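Local coordinates for metallo-beta-lactamase family protein (Staphylococcus aureus, PDB 3R2U), which binds an iron ion in its metallo-beta-lactamase domain and is probably a hydrolase, with a rhodanese-like domain following in the same chain, at residues 285-290 against 361-366. Sequence-based numbering, arbitrary orientation.
Sequences QPYTVY and DDIAGY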
loop_
_atom_site.group_PDB
_atom_site.type_symbol
_atom_site.label_atom_id
_atom_site.label_comp_id
_atom_site.label_asym_id
_atom_site.label_seq_id
_atom_site.Cartn_x
_atom_site.Cartn_y
_atom_site.Cartn_z
ATOM N N GLN A 285 19.786 -5.654 -4.127
ATOM C CA GLN A 285 18.657 -5.914 -5.011
ATOM C C GLN A 285 17.598 -6.693 -4.233
ATOM O O GLN A 285 17.929 -7.638 -3.498
ATOM C CB GLN A 285 19.025 -6.758 -6.245
ATOM C CG GLN A 285 20.003 -6.162 -7.224
ATOM C CD GLN A 285 19.507 -4.909 -7.906
ATOM O OE1 GLN A 285 18.329 -4.584 -7.860
ATOM N NE2 GLN A 285 20.422 -4.196 -8.556
ATOM N N PRO A 286 16.320 -6.311 -4.400
ATOM C CA PRO A 286 15.283 -7.111 -3.814
ATOM C C PRO A 286 15.305 -8.471 -4.513
ATOM O O PRO A 286 15.862 -8.599 -5.624
ATOM C CB PRO A 286 14.004 -6.346 -4.168
ATOM C CG PRO A 286 14.356 -5.639 -5.450
ATOM C CD PRO A 286 15.784 -5.266 -5.289
ATOM N N TYR A 287 14.708 -9.472 -3.877
ATOM C CA TYR A 287 14.642 -10.795 -4.449
ATOM C C TYR A 287 13.413 -11.546 -4.002
ATOM O O TYR A 287 12.802 -11.211 -2.997
ATOM C CB TYR A 287 15.915 -11.598 -4.140
ATOM C CG TYR A 287 16.191 -11.880 -2.682
ATOM C CD1 TYR A 287 16.816 -10.934 -1.868
ATOM C CD2 TYR A 287 15.889 -13.120 -2.131
ATOM C CE1 TYR A 287 17.110 -11.221 -0.519
ATOM C CE2 TYR A 287 16.169 -13.408 -0.820
ATOM C CZ TYR A 287 16.787 -12.462 -0.018
ATOM O OH TYR A 287 17.060 -12.772 1.276
ATOM N N THR A 288 13.058 -12.577 -4.749
ATOM C CA THR A 288 11.864 -13.336 -4.414
ATOM C C THR A 288 12.118 -14.368 -3.325
ATOM O O THR A 288 13.180 -15.003 -3.272
ATOM C CB THR A 288 11.281 -14.068 -5.648
ATOM O OG1 THR A 288 12.234 -15.020 -6.148
ATOM C CG2 THR A 288 10.928 -13.070 -6.756
ATOM N N VAL A 289 11.139 -14.487 -2.434
ATOM C CA VAL A 289 11.129 -15.500 -1.395
ATOM C C VAL A 289 9.806 -16.242 -1.542
ATOM O O VAL A 289 8.720 -15.716 -1.234
ATOM C CB VAL A 289 11.259 -14.913 -0.020
ATOM C CG1 VAL A 289 11.200 -16.027 1.010
ATOM C CG2 VAL A 289 12.569 -14.124 0.079
ATOM N N TYR A 290 9.912 -17.450 -2.069
ATOM C CA TYR A 290 8.774 -18.263 -2.365
ATOM C C TYR A 290 8.726 -19.499 -1.437
ATOM O O TYR A 290 9.677 -19.778 -0.688
ATOM C CB TYR A 290 8.791 -18.688 -3.851
ATOM C CG TYR A 290 8.593 -17.606 -4.931
ATOM C CD1 TYR A 290 8.026 -16.352 -4.653
ATOM C CD2 TYR A 290 8.830 -17.913 -6.271
ATOM C CE1 TYR A 290 7.813 -15.392 -5.694
ATOM C CE2 TYR A 290 8.617 -16.985 -7.299
ATOM C CZ TYR A 290 8.107 -15.732 -7.020
ATOM O OH TYR A 290 7.897 -14.851 -8.080
ATOM N N ASP A 361 21.431 -11.552 2.276
ATOM C CA ASP A 361 20.598 -11.663 1.064
ATOM C C ASP A 361 20.236 -13.111 0.743
ATOM O O ASP A 361 19.799 -13.400 -0.364
ATOM C CB ASP A 361 21.385 -11.116 -0.162
ATOM C CG ASP A 361 21.622 -9.608 -0.111
ATOM O OD1 ASP A 361 20.923 -8.871 0.630
ATOM O OD2 ASP A 361 22.508 -9.152 -0.849
ATOM N N ASP A 362 20.398 -14.014 1.699
ATOM C CA ASP A 362 20.283 -15.447 1.410
ATOM C C ASP A 362 19.069 -16.209 1.977
ATOM O O ASP A 362 19.149 -17.421 2.182
ATOM C CB ASP A 362 21.587 -16.133 1.820
ATOM C CG ASP A 362 22.771 -15.688 0.968
ATOM O OD1 ASP A 362 22.552 -15.199 -0.143
ATOM O OD2 ASP A 362 23.929 -15.833 1.408
ATOM N N ILE A 363 17.952 -15.523 2.182
ATOM C CA ILE A 363 16.721 -16.208 2.601
ATOM C C ILE A 363 16.374 -17.116 1.432
ATOM O O ILE A 363 16.296 -16.669 0.282
ATOM C CB ILE A 363 15.583 -15.255 2.892
ATOM C CG1 ILE A 363 15.925 -14.397 4.106
ATOM C CG2 ILE A 363 14.277 -16.010 3.171
ATOM C CD1 ILE A 363 16.152 -15.185 5.396
ATOM N N ALA A 364 16.210 -18.392 1.724
ATOM C CA ALA A 364 15.953 -19.391 0.694
ATOM C C ALA A 364 14.480 -19.640 0.408
ATOM O O ALA A 364 14.130 -20.108 -0.664
ATOM C CB ALA A 364 16.646 -20.702 1.054
ATOM N N GLY A 365 13.616 -19.314 1.346
ATOM C CA GLY A 365 12.192 -19.543 1.141
ATOM C C GLY A 365 11.452 -19.479 2.445
ATOM O O GLY A 365 12.031 -19.131 3.454
ATOM N N TYR A 366 10.155 -19.767 2.418
ATOM C CA TYR A 366 9.358 -19.692 3.617
ATOM C C TYR A 366 8.373 -20.850 3.711
ATOM O O TYR A 366 8.134 -21.561 2.737
ATOM C CB TYR A 366 8.597 -18.363 3.689
ATOM C CG TYR A 366 7.389 -18.252 2.758
ATOM C CD1 TYR A 366 7.531 -17.803 1.459
ATOM C CD2 TYR A 366 6.110 -18.587 3.195
ATOM C CE1 TYR A 366 6.438 -17.718 0.597
ATOM C CE2 TYR A 366 5.010 -18.500 2.346
ATOM C CZ TYR A 366 5.193 -18.075 1.043
ATOM O OH TYR A 366 4.130 -17.978 0.204
HETATM O O HOH W 1 21.477 -8.038 -3.023
HETATM O O HOH W 2 14.477 -17.070 -1.773
HETATM O O HOH W 3 12.319 -18.768 -2.693
#
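Tyr-287 reaches across to the start of strand 363-367 with its phenol oxygen, which accepts a hydrogen bond from the backbone N of Ile-363 (3.0 Å from OH to N, 151° at the hydrogen). With chi1 at 63°, CG sits between the backbone N and the carbonyl carbon, and the ring extends over 361-363. One face lies under the carbonyl O of Asp-361, 3.2 Å from CZ, while Ile-363 O sits at the ring edge. The tight part continues at Val-289: CG1 rests against the backbone of Gly-365, 3.7 Å from its CA, and meets CG2 of Ile-363 at 3.8 Å. Val-289 also packs on Val-348 and Thr-352 of helix 345-356. At the far end Tyr-366 N donates to Tyr-290 O (3.1 Å). The hydroxyl of Tyr-366 is hydrogen-bonded to OD2 of Asp-67 of the second subunit.

The other side is looser, and waters bridge the backbones. One water lies within hydrogen-bonding distance of Thr-288 O and Ile-363 O; the next accepts from Tyr-290 N and can donate to Ala-364 O. A third links Gln-285 N to OD2 of Asp-361, whose OD1 forms a salt bridge with Arg-57.

The loop thus runs alongside the terminal strand of the parallel sheet without pairing with it throughout. Direct bonds engage Ile-363 N and Tyr-366 N, waters probably serve several of the carbonyls between the two backbones, and Val-289 supplies the apolar contact with Ile-363 and Gly-365.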